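Local coordinates for protein type-2Aa cytolytic delta-endotoxin (Bacillus thuringiensis serovar kyushuensis, PDB 1CBY) that kills the larvae of dipteran insects by opening pores in the epithelial cell membrane of the insect midgut, at residues D41-V46 against L73-E78; Q82-N85 against A91-K94; Q119-L124 against V215-L220; N133-T138 against I171-Q176. All blocks are in the same frame, centred on the assembly; numbering follows the deposited sequence.

Contact 1: D41-V46 against L73-E78; sequences DNFNTV and LNFNFE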
loop_
_atom_site.group_PDB
_atom_site.type_symbol
_atom_site.label_atom_id
_atom_site.label_comp_id
_atom_site.label_asym_id
_atom_site.label_seq_id
_atom_site.Cartn_x
_atom_site.Cartn_y
_atom_site.Cartn_z
ATOM N N ASP A 41 -7.558 12.766 -8.307
ATOM C CA ASP A 41 -6.341 11.967 -8.182
ATOM C C ASP A 41 -6.495 10.637 -8.921
ATOM O O ASP A 41 -7.204 9.743 -8.466
ATOM C CB ASP A 41 -6.038 11.703 -6.701
ATOM C CG ASP A 41 -4.624 11.176 -6.462
ATOM O OD1 ASP A 41 -4.030 10.550 -7.366
ATOM O OD2 ASP A 41 -4.099 11.387 -5.349
ATOM N N ASN A 42 -5.798 10.497 -10.041
ATOM C CA ASN A 42 -5.864 9.266 -10.824
ATOM C C ASN A 42 -4.519 8.542 -10.845
ATOM O O ASN A 42 -4.165 7.885 -11.826
ATOM C CB ASN A 42 -6.325 9.584 -12.249
ATOM C CG ASN A 42 -7.711 10.201 -12.285
ATOM O OD1 ASN A 42 -7.865 11.399 -12.510
ATOM N ND2 ASN A 42 -8.726 9.385 -12.044
ATOM N N PHE A 43 -3.794 8.636 -9.735
ATOM C CA PHE A 43 -2.480 8.019 -9.601
ATOM C C PHE A 43 -2.411 7.094 -8.401
ATOM O O PHE A 43 -2.948 7.409 -7.338
ATOM C CB PHE A 43 -1.396 9.093 -9.411
ATOM C CG PHE A 43 -0.756 9.554 -10.684
ATOM C CD1 PHE A 43 -0.045 8.667 -11.484
ATOM C CD2 PHE A 43 -0.855 10.882 -11.083
ATOM C CE1 PHE A 43 0.563 9.093 -12.668
ATOM C CE2 PHE A 43 -0.252 11.320 -12.265
ATOM C CZ PHE A 43 0.459 10.423 -13.059
ATOM N N ASN A 44 -1.798 5.930 -8.597
ATOM C CA ASN A 44 -1.572 4.989 -7.505
ATOM C C ASN A 44 -0.206 5.503 -7.026
ATOM O O ASN A 44 0.813 5.366 -7.716
ATOM C CB ASN A 44 -1.468 3.556 -8.026
ATOM C CG ASN A 44 -1.619 2.510 -6.924
ATOM O OD1 ASN A 44 -1.722 1.319 -7.210
ATOM N ND2 ASN A 44 -1.635 2.945 -5.668
ATOM N N THR A 45 -0.215 6.180 -5.889
ATOM C CA THR A 45 0.982 6.794 -5.349
ATOM C C THR A 45 1.819 5.972 -4.361
ATOM O O THR A 45 1.287 5.332 -3.449
ATOM C CB THR A 45 0.603 8.137 -4.724
ATOM O OG1 THR A 45 -0.281 8.830 -5.612
ATOM C CG2 THR A 45 1.822 8.988 -4.513
ATOM N N VAL A 46 3.136 5.997 -4.563
ATOM C CA VAL A 46 4.088 5.297 -3.702
ATOM C C VAL A 46 5.150 6.315 -3.292
ATOM O O VAL A 46 5.854 6.865 -4.144
ATOM C CB VAL A 46 4.754 4.101 -4.432
ATOM C CG1 VAL A 46 5.836 3.480 -3.563
ATOM C CG2 VAL A 46 3.714 3.050 -4.771
ATOM N N LEU A 73 -9.023 9.808 -19.992
ATOM C CA LEU A 73 -8.189 9.248 -18.930
ATOM C C LEU A 73 -6.848 8.627 -19.326
ATOM O O LEU A 73 -6.287 7.816 -18.587
ATOM C CB LEU A 73 -9.009 8.278 -18.073
ATOM C CG LEU A 73 -10.028 8.996 -17.184
ATOM C CD1 LEU A 73 -10.930 8.003 -16.480
ATOM C CD2 LEU A 73 -9.291 9.863 -16.173
ATOM N N ASN A 74 -6.308 9.052 -20.461
ATOM C CA ASN A 74 -5.027 8.540 -20.921
ATOM C C ASN A 74 -3.932 9.493 -20.479
ATOM O O ASN A 74 -4.153 10.699 -20.384
ATOM C CB ASN A 74 -5.007 8.412 -22.445
ATOM C CG ASN A 74 -3.778 7.673 -22.952
ATOM O OD1 ASN A 74 -3.378 6.654 -22.387
ATOM N ND2 ASN A 74 -3.177 8.178 -24.019
ATOM N N PHE A 75 -2.758 8.949 -20.187
ATOM C CA PHE A 75 -1.618 9.752 -19.768
ATOM C C PHE A 75 -1.045 10.370 -21.032
ATOM O O PHE A 75 -0.759 9.665 -22.000
ATOM C CB PHE A 75 -0.576 8.854 -19.104
ATOM C CG PHE A 75 0.571 9.596 -18.486
ATOM C CD1 PHE A 75 0.462 10.128 -17.206
ATOM C CD2 PHE A 75 1.783 9.719 -19.163
ATOM C CE1 PHE A 75 1.540 10.768 -16.606
ATOM C CE2 PHE A 75 2.869 10.357 -18.574
ATOM C CZ PHE A 75 2.750 10.882 -17.292
ATOM N N ASN A 76 -0.922 11.689 -21.042
ATOM C CA ASN A 76 -0.392 12.386 -22.202
ATOM C C ASN A 76 1.073 12.720 -21.971
ATOM O O ASN A 76 1.407 13.630 -21.206
ATOM C CB ASN A 76 -1.188 13.663 -22.473
ATOM C CG ASN A 76 -0.787 14.325 -23.770
ATOM O OD1 ASN A 76 0.307 14.871 -23.888
ATOM N ND2 ASN A 76 -1.658 14.255 -24.761
ATOM N N PHE A 77 1.945 11.983 -22.648
ATOM C CA PHE A 77 3.382 12.179 -22.517
ATOM C C PHE A 77 3.816 13.606 -22.845
ATOM O O PHE A 77 4.583 14.215 -22.098
ATOM C CB PHE A 77 4.135 11.186 -23.404
ATOM C CG PHE A 77 5.607 11.136 -23.134
ATOM C CD1 PHE A 77 6.081 10.808 -21.865
ATOM C CD2 PHE A 77 6.521 11.421 -24.139
ATOM C CE1 PHE A 77 7.444 10.765 -21.602
ATOM C CE2 PHE A 77 7.889 11.380 -23.887
ATOM C CZ PHE A 77 8.352 11.052 -22.614
ATOM N N GLU A 78 3.297 14.144 -23.942
ATOM C CA GLU A 78 3.646 15.493 -24.362
ATOM C C GLU A 78 3.373 16.514 -23.271
ATOM O O GLU A 78 4.248 17.306 -22.924
ATOM C CB GLU A 78 2.891 15.871 -25.637
ATOM C CG GLU A 78 3.235 15.012 -26.851
ATOM C CD GLU A 78 4.700 15.101 -27.266
ATOM O OE1 GLU A 78 5.405 16.054 -26.857
ATOM O OE2 GLU A 78 5.150 14.212 -28.018
#
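Phe-43 and Phe-75 meet edge to edge: neither ring lays a face on the other. CZ of Phe-43 comes 3.7 Å from CE1 of Phe-75. Each atom lies close to the plane of the other ring, yet the two planes are steeply tilted against each other. This is an edge contact between apolar rings, not a stack. The Phe-75 side chain swings out with CG anti to its backbone N (chi1 -173°), which carries the ring across toward Phe-43. The two side chains cross at about a right angle. A looser touch lies beside it, where CD2 of Leu-73 stands 4.2 Å from ND2 of Asn-42. That amide nitrogen donates to the carbonyl of Ala-153, so the leucine methyl meets a group already engaged in a bond. The backbone bend ahead of the strand is an Asx turn. OD1 of Asp-41 accepts from N of Phe-43 at 3.1 Å, almost in line with the CG-OD1 bond, and it also takes a bond from Gln-65. OD2 of Asp-41 forms a salt bridge with Lys-29 of the second subunit. Residues 41-46 then enter strand 44-48, which runs beside strand 165-175 and pairs in parallel with a strand of the second subunit. Residues 73-78 lead into helix 77-84, with Asn-76 as its N-cap, while Phe-75 rests on Pro-188 and Ala-190 of strand 183-195.

Contact 2: Q82-N85 against A91-K94; sequences QIAN and AIVK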
loop_
_atom_site.group_PDB
_atom_site.type_symbol
_atom_site.label_atom_id
_atom_site.label_comp_id
_atom_site.label_asym_id
_atom_site.label_seq_id
_atom_site.Cartn_x
_atom_site.Cartn_y
_atom_site.Cartn_z
ATOM N N GLN A 82 5.723 18.974 -20.886
ATOM C CA GLN A 82 5.392 20.388 -20.742
ATOM C C GLN A 82 5.395 20.757 -19.256
ATOM O O GLN A 82 5.984 21.763 -18.857
ATOM C CB GLN A 82 4.015 20.654 -21.365
ATOM C CG GLN A 82 3.145 21.682 -20.637
ATOM C CD GLN A 82 3.046 23.007 -21.368
ATOM O OE1 GLN A 82 3.006 23.050 -22.597
ATOM N NE2 GLN A 82 2.987 24.098 -20.612
ATOM N N ILE A 83 4.736 19.932 -18.446
ATOM C CA ILE A 83 4.663 20.147 -17.004
ATOM C C ILE A 83 6.052 19.974 -16.386
ATOM O O ILE A 83 6.474 20.779 -15.555
ATOM C CB ILE A 83 3.681 19.149 -16.338
ATOM C CG1 ILE A 83 2.265 19.372 -16.870
ATOM C CG2 ILE A 83 3.713 19.293 -14.821
ATOM C CD1 ILE A 83 1.272 18.326 -16.427
ATOM N N ALA A 84 6.765 18.940 -16.824
ATOM C CA ALA A 84 8.104 18.645 -16.326
ATOM C C ALA A 84 9.048 19.832 -16.477
ATOM O O ALA A 84 9.659 20.278 -15.506
ATOM C CB ALA A 84 8.674 17.435 -17.044
ATOM N N ASN A 85 9.136 20.366 -17.687
ATOM C CA ASN A 85 10.012 21.499 -17.960
ATOM C C ASN A 85 9.536 22.808 -17.342
ATOM O O ASN A 85 10.091 23.868 -17.636
ATOM C CB ASN A 85 10.210 21.672 -19.469
ATOM C CG ASN A 85 11.041 20.555 -20.080
ATOM O OD1 ASN A 85 10.704 20.018 -21.135
ATOM N ND2 ASN A 85 12.134 20.200 -19.418
ATOM N N ALA A 91 15.262 18.895 -12.951
ATOM C CA ALA A 91 15.873 18.477 -14.203
ATOM C C ALA A 91 15.344 17.102 -14.592
ATOM O O ALA A 91 15.183 16.228 -13.736
ATOM C CB ALA A 91 17.388 18.433 -14.060
ATOM N N ILE A 92 15.048 16.928 -15.878
ATOM C CA ILE A 92 14.534 15.662 -16.395
ATOM C C ILE A 92 15.697 14.716 -16.656
ATOM O O ILE A 92 16.508 14.949 -17.551
ATOM C CB ILE A 92 13.743 15.868 -17.703
ATOM C CG1 ILE A 92 12.564 16.808 -17.459
ATOM C CG2 ILE A 92 13.253 14.538 -18.237
ATOM C CD1 ILE A 92 11.755 17.095 -18.695
ATOM N N VAL A 93 15.774 13.658 -15.859
ATOM C CA VAL A 93 16.842 12.670 -15.971
ATOM C C VAL A 93 16.746 11.787 -17.208
ATOM O O VAL A 93 17.660 11.767 -18.029
ATOM C CB VAL A 93 16.905 11.782 -14.709
ATOM C CG1 VAL A 93 17.885 10.647 -14.901
ATOM C CG2 VAL A 93 17.308 12.616 -13.514
ATOM N N LYS A 94 15.640 11.067 -17.350
ATOM C CA LYS A 94 15.462 10.160 -18.477
ATOM C C LYS A 94 13.973 10.021 -18.760
ATOM O O LYS A 94 13.160 10.112 -17.840
ATOM C CB LYS A 94 16.061 8.794 -18.107
ATOM C CG LYS A 94 16.520 7.921 -19.270
ATOM C CD LYS A 94 15.403 7.040 -19.815
ATOM C CE LYS A 94 15.910 6.150 -20.944
ATOM N NZ LYS A 94 14.867 5.223 -21.464
#
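ND2 of Asn-85 lies against the terminal methyl of Ile-92; the modelled 3.2 Å between ND2 and CD1 is doubtfully short and is best read as simple contact. No hydrogen bond crosses between the segments, and across this contact the amide meets the methyl end of Ile-92. The motif is a helix-loop-strand connection: helix 77-84 ends here, and a short loop returns the chain into strand 90-102. Asn-85 is the first residue to leave helical backbone angles. Ile-92 carries the whole strand side of the contact. The main apolar touch is CD1 of Ile-92 on CB of Ala-84 at 3.5 Å, and CG1 of Ile-92 lies 4.0 Å from the same carbon. The CG1 branch stands anti to the carbonyl carbon (chi1 -60°) and then runs extended to CD1 (chi2 178°). This straight arm reaches the end of the helix. The side chains of Asn-85 and Ile-92 cross at about a right angle. Ala-84 also touches Leu-222 of strand 210-225. Strand 90-102 pairs antiparallel with that strand. Val-93 and Lys-94 both bond the backbone of Thr-221, and Val-93 has helix-like angles, consistent with a beta bulge just after Ile-92. Asn-85 is exposed while Ala-84 is buried, so the isoleucine touches one buried and one exposed residue. At CD1 of Ile-92, the directions to CB of Ala-84 and ND2 of Asn-85 are roughly at right angles.

Contact 3: Q119-L124 against V215-L220; sequences QEVLGL and VKMKAL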
loop_
_atom_site.group_PDB
_atom_site.type_symbol
_atom_site.label_atom_id
_atom_site.label_comp_id
_atom_site.label_asym_id
_atom_site.label_seq_id
_atom_site.Cartn_x
_atom_site.Cartn_y
_atom_site.Cartn_z
ATOM N N GLN A 119 14.278 0.520 -13.351
ATOM C CA GLN A 119 15.600 0.750 -12.780
ATOM C C GLN A 119 16.427 1.611 -13.740
ATOM O O GLN A 119 17.056 2.594 -13.336
ATOM C CB GLN A 119 16.304 -0.590 -12.538
ATOM C CG GLN A 119 17.681 -0.474 -11.900
ATOM C CD GLN A 119 18.495 -1.750 -12.021
ATOM O OE1 GLN A 119 18.674 -2.282 -13.118
ATOM N NE2 GLN A 119 19.002 -2.242 -10.898
ATOM N N GLU A 120 16.386 1.247 -15.017
ATOM C CA GLU A 120 17.110 1.965 -16.055
ATOM C C GLU A 120 16.616 3.407 -16.174
ATOM O O GLU A 120 17.395 4.350 -16.026
ATOM C CB GLU A 120 16.956 1.233 -17.397
ATOM C CG GLU A 120 17.768 1.816 -18.553
ATOM C CD GLU A 120 19.271 1.695 -18.349
ATOM O OE1 GLU A 120 19.804 0.570 -18.467
ATOM O OE2 GLU A 120 19.921 2.727 -18.075
ATOM N N VAL A 121 15.313 3.571 -16.393
ATOM C CA VAL A 121 14.702 4.890 -16.545
ATOM C C VAL A 121 14.882 5.800 -15.335
ATOM O O VAL A 121 15.014 7.015 -15.482
ATOM C CB VAL A 121 13.195 4.766 -16.897
ATOM C CG1 VAL A 121 12.514 6.139 -16.887
ATOM C CG2 VAL A 121 13.046 4.117 -18.266
ATOM N N LEU A 122 14.911 5.207 -14.146
ATOM C CA LEU A 122 15.075 5.960 -12.906
ATOM C C LEU A 122 16.439 6.667 -12.868
ATOM O O LEU A 122 16.566 7.764 -12.319
ATOM C CB LEU A 122 14.894 5.025 -11.701
ATOM C CG LEU A 122 14.879 5.611 -10.285
ATOM C CD1 LEU A 122 13.866 6.728 -10.171
ATOM C CD2 LEU A 122 14.564 4.518 -9.287
ATOM N N GLY A 123 17.448 6.048 -13.475
ATOM C CA GLY A 123 18.772 6.643 -13.509
ATOM C C GLY A 123 19.499 6.559 -12.182
ATOM O O GLY A 123 20.501 5.857 -12.061
ATOM N N LEU A 124 19.002 7.279 -11.184
ATOM C CA LEU A 124 19.609 7.274 -9.860
ATOM C C LEU A 124 19.559 5.857 -9.297
ATOM O O LEU A 124 18.538 5.178 -9.412
ATOM C CB LEU A 124 18.854 8.220 -8.922
ATOM C CG LEU A 124 18.641 9.691 -9.307
ATOM C CD1 LEU A 124 19.910 10.268 -9.918
ATOM C CD2 LEU A 124 17.482 9.827 -10.278
ATOM N N VAL A 215 2.036 -4.123 -24.082
ATOM C CA VAL A 215 2.194 -3.159 -23.013
ATOM C C VAL A 215 3.007 -1.972 -23.468
ATOM O O VAL A 215 4.143 -2.129 -23.916
ATOM C CB VAL A 215 2.908 -3.794 -21.783
ATOM C CG1 VAL A 215 3.162 -2.743 -20.706
ATOM C CG2 VAL A 215 2.083 -4.941 -21.216
ATOM N N LYS A 216 2.412 -0.791 -23.394
ATOM C CA LYS A 216 3.117 0.426 -23.749
ATOM C C LYS A 216 3.398 1.126 -22.430
ATOM O O LYS A 216 2.569 1.091 -21.517
ATOM C CB LYS A 216 2.289 1.317 -24.672
ATOM C CG LYS A 216 3.015 2.603 -25.026
ATOM C CD LYS A 216 2.446 3.280 -26.242
ATOM C CE LYS A 216 3.261 4.510 -26.563
ATOM N NZ LYS A 216 2.750 5.199 -27.771
ATOM N N MET A 217 4.568 1.741 -22.323
ATOM C CA MET A 217 4.963 2.414 -21.096
ATOM C C MET A 217 5.341 3.866 -21.366
ATOM O O MET A 217 6.021 4.168 -22.351
ATOM C CB MET A 217 6.146 1.661 -20.478
ATOM C CG MET A 217 6.518 2.073 -19.069
ATOM S SD MET A 217 7.810 1.016 -18.363
ATOM C CE MET A 217 9.009 2.235 -17.878
ATOM N N LYS A 218 4.858 4.765 -20.517
ATOM C CA LYS A 218 5.147 6.193 -20.636
ATOM C C LYS A 218 5.672 6.626 -19.280
ATOM O O LYS A 218 4.962 6.533 -18.275
ATOM C CB LYS A 218 3.878 6.967 -21.003
ATOM C CG LYS A 218 3.379 6.675 -22.409
ATOM C CD LYS A 218 1.961 7.175 -22.630
ATOM C CE LYS A 218 0.953 6.318 -21.880
ATOM N NZ LYS A 218 -0.437 6.833 -22.017
ATOM N N ALA A 219 6.927 7.059 -19.247
ATOM C CA ALA A 219 7.559 7.455 -17.997
ATOM C C ALA A 219 8.680 8.462 -18.180
ATOM O O ALA A 219 9.279 8.573 -19.254
ATOM C CB ALA A 219 8.106 6.226 -17.290
ATOM N N LEU A 220 8.956 9.196 -17.111
ATOM C CA LEU A 220 10.024 10.175 -17.105
ATOM C C LEU A 220 10.426 10.379 -15.656
ATOM O O LEU A 220 9.577 10.337 -14.762
ATOM C CB LEU A 220 9.583 11.501 -17.728
ATOM C CG LEU A 220 8.728 12.479 -16.926
ATOM C CD1 LEU A 220 8.781 13.835 -17.592
ATOM C CD2 LEU A 220 7.298 11.986 -16.827
#
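Val-121 points its two methyls at two different side chains of the facing strand. CG2 of Val-121 reaches toward CE of Met-217, at 4.5 Å. CG1 of Val-121 reaches toward CB of Ala-219, at 4.4 Å. The fork is set by chi1 of 173°, which places CG1 opposite the backbone N and leaves CG2 beside it. Met-217 and Ala-219 are two residues apart on strand 210-225, so both turn the same way, toward the helix. They differ greatly in length. The methionine is stretched out from its backbone through chi1 and chi2 (chi2 174°), and it is the methyl at its far end that meets the valine. Alanine offers just CB, and here the helix comes nearer to the strand: the closest pair of CA atoms is Val-121 with Leu-220, 7.1 Å apart. Leu-220 itself turns away from Val-121 and packs on Leu-81 and Ala-84 of helix 77-84, on the other side of the sheet. The contact thus joins the C-terminal end of helix 107-122 to the middle of a long strand. Met-217 also touches Leu-189 and Phe-191 of the adjacent strand 183-195. The three touching residues are buried and apolar where they meet. Their touches are loose, and no hydrogen bond passes between the segments. A directional link comes one residue further along the strand, where O of Val-121 accepts from OG1 of Thr-221.

Contact 4: N133-T138 against I171-Q176; sequences NSVEAT and ILFSIQ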
loop_
_atom_site.group_PDB
_atom_site.type_symbol
_atom_site.label_atom_id
_atom_site.label_comp_id
_atom_site.label_asym_id
_atom_site.label_seq_id
_atom_site.Cartn_x
_atom_site.Cartn_y
_atom_site.Cartn_z
ATOM N N ASN A 133 11.179 -3.613 -3.319
ATOM C CA ASN A 133 10.090 -4.544 -3.054
ATOM C C ASN A 133 8.794 -3.800 -3.354
ATOM O O ASN A 133 7.865 -4.367 -3.922
ATOM C CB ASN A 133 10.102 -5.013 -1.598
ATOM C CG ASN A 133 11.040 -6.188 -1.363
ATOM O OD1 ASN A 133 11.289 -6.565 -0.218
ATOM N ND2 ASN A 133 11.559 -6.775 -2.438
ATOM N N SER A 134 8.753 -2.518 -2.997
ATOM C CA SER A 134 7.585 -1.680 -3.251
ATOM C C SER A 134 7.401 -1.587 -4.756
ATOM O O SER A 134 6.297 -1.754 -5.269
ATOM C CB SER A 134 7.780 -0.279 -2.671
ATOM O OG SER A 134 7.908 -0.334 -1.261
ATOM N N VAL A 135 8.504 -1.365 -5.463
ATOM C CA VAL A 135 8.472 -1.273 -6.913
ATOM C C VAL A 135 7.944 -2.558 -7.537
ATOM O O VAL A 135 7.068 -2.515 -8.399
ATOM C CB VAL A 135 9.865 -0.968 -7.490
ATOM C CG1 VAL A 135 9.851 -1.120 -8.997
ATOM C CG2 VAL A 135 10.280 0.440 -7.116
ATOM N N GLU A 136 8.459 -3.700 -7.095
ATOM C CA GLU A 136 8.026 -4.981 -7.640
ATOM C C GLU A 136 6.569 -5.276 -7.299
ATOM O O GLU A 136 5.793 -5.699 -8.165
ATOM C CB GLU A 136 8.924 -6.110 -7.145
ATOM C CG GLU A 136 8.816 -7.376 -7.978
ATOM C CD GLU A 136 9.676 -8.497 -7.447
ATOM O OE1 GLU A 136 9.709 -8.681 -6.217
ATOM O OE2 GLU A 136 10.314 -9.200 -8.258
ATOM N N ALA A 137 6.199 -5.042 -6.043
ATOM C CA ALA A 137 4.828 -5.269 -5.595
ATOM C C ALA A 137 3.861 -4.433 -6.444
ATOM O O ALA A 137 2.856 -4.946 -6.940
ATOM C CB ALA A 137 4.695 -4.913 -4.143
ATOM N N THR A 138 4.191 -3.161 -6.639
ATOM C CA THR A 138 3.382 -2.255 -7.440
ATOM C C THR A 138 3.252 -2.760 -8.883
ATOM O O THR A 138 2.155 -2.758 -9.451
ATOM C CB THR A 138 3.990 -0.831 -7.431
ATOM O OG1 THR A 138 3.884 -0.269 -6.115
ATOM C CG2 THR A 138 3.280 0.071 -8.408
ATOM N N ILE A 171 0.649 5.143 -12.223
ATOM C CA ILE A 171 1.443 4.969 -11.007
ATOM C C ILE A 171 2.379 6.170 -10.872
ATOM O O ILE A 171 2.758 6.777 -11.874
ATOM C CB ILE A 171 2.332 3.696 -11.113
ATOM C CG1 ILE A 171 1.471 2.448 -11.291
ATOM C CG2 ILE A 171 3.204 3.541 -9.877
ATOM C CD1 ILE A 171 2.264 1.208 -11.644
ATOM N N LEU A 172 2.713 6.539 -9.640
ATOM C CA LEU A 172 3.642 7.639 -9.418
ATOM C C LEU A 172 4.538 7.282 -8.253
ATOM O O LEU A 172 4.060 7.014 -7.149
ATOM C CB LEU A 172 2.927 8.963 -9.134
ATOM C CG LEU A 172 3.900 10.140 -8.961
ATOM C CD1 LEU A 172 3.579 11.266 -9.925
ATOM C CD2 LEU A 172 3.896 10.638 -7.522
ATOM N N PHE A 173 5.837 7.237 -8.523
ATOM C CA PHE A 173 6.829 6.921 -7.509
ATOM C C PHE A 173 7.494 8.230 -7.102
ATOM O O PHE A 173 7.748 9.097 -7.940
ATOM C CB PHE A 173 7.907 5.986 -8.077
ATOM C CG PHE A 173 7.417 4.604 -8.426
ATOM C CD1 PHE A 173 7.054 3.707 -7.433
ATOM C CD2 PHE A 173 7.360 4.187 -9.751
ATOM C CE1 PHE A 173 6.641 2.408 -7.757
ATOM C CE2 PHE A 173 6.949 2.892 -10.083
ATOM C CZ PHE A 173 6.589 2.004 -9.083
ATOM N N SER A 174 7.765 8.376 -5.815
ATOM C CA SER A 174 8.442 9.557 -5.302
ATOM C C SER A 174 9.461 9.012 -4.295
ATOM O O SER A 174 9.091 8.441 -3.261
ATOM C CB SER A 174 7.441 10.493 -4.636
ATOM O OG SER A 174 8.011 11.759 -4.383
ATOM N N ILE A 175 10.743 9.146 -4.629
ATOM C CA ILE A 175 11.823 8.624 -3.795
ATOM C C ILE A 175 12.840 9.673 -3.337
ATOM O O ILE A 175 13.311 10.493 -4.127
ATOM C CB ILE A 175 12.522 7.430 -4.519
ATOM C CG1 ILE A 175 13.896 7.140 -3.921
ATOM C CG2 ILE A 175 12.587 7.677 -6.018
ATOM C CD1 ILE A 175 13.849 6.501 -2.570
ATOM N N GLN A 176 13.167 9.631 -2.049
ATOM C CA GLN A 176 14.113 10.558 -1.446
ATOM C C GLN A 176 14.777 9.915 -0.233
ATOM O O GLN A 176 14.101 9.544 0.731
ATOM C CB GLN A 176 13.389 11.843 -1.034
ATOM C CG GLN A 176 14.206 12.826 -0.205
ATOM C CD GLN A 176 14.196 12.513 1.280
ATOM O OE1 GLN A 176 13.139 12.412 1.903
ATOM N NE2 GLN A 176 15.375 12.376 1.856
#
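Thr-138 makes most of the apolar contact between this helix and the strand, through its methyl. CG2 of Thr-138 meets CD1 of Ile-171 tip to tip at 3.6 Å, and CG2 of Ile-171 lies 3.8 Å from the same methyl. CG2 of Thr-138 also lies 3.9 Å from CZ of Phe-173. Val-135, one turn earlier, adds CG2 at 4.2 Å from CE1 of Phe-173. Both helix side chains reach that ring obliquely. One face of the ring is covered from within the strand: CG2 of Ile-171 sits 3.7 Å above its plane, offset toward the rim. The polar part stays inside the helix. OG1 of Thr-138 donates to the carbonyl O of Ser-134 at 3.0 Å, from 38° out of the carbonyl plane. The same oxygen accepts N of Thr-138 from the opposite face, so it is held twice. This bond ties the hydroxyl back to the helix, while CG2, anti to the backbone N, is turned to the strand. No hydrogen bond passes between the segments. Outside them, Val-46 of strand 44-48 touches both Thr-138 and Phe-173. The helix piece 133-138 and the strand piece 171-175 run antiparallel, at 179° with their axes 11.0 Å apart. Such a helix laid along a sheet strand is characteristic of the layered alpha/beta fold of the Cyt toxins.

In the fold
All four contacts lie on or beside one mixed sheet. Contacts 3 and 4 lie on one side of it, through the successive helices 107-122 and 129-141; their centres are about 12 Å apart. Helix 77-84 lies on the other side and links contacts 1 and 2, centres about 15 Å apart. Contact 1 joins contact 4 through strand pairing: N of Val-46 lies 2.9 Å from O of Leu-172. It joins contact 3 where NZ of Lys-218 meets O of Phe-75 at 2.9 Å. Contacts 2 and 3 touch where CB of Lys-94 packs on O of Val-121. Contacts 1 and 4 also reach the second subunit of the protoxin dimer. None lies at the proteolytic processing stops, Ser-38 and Ser-228.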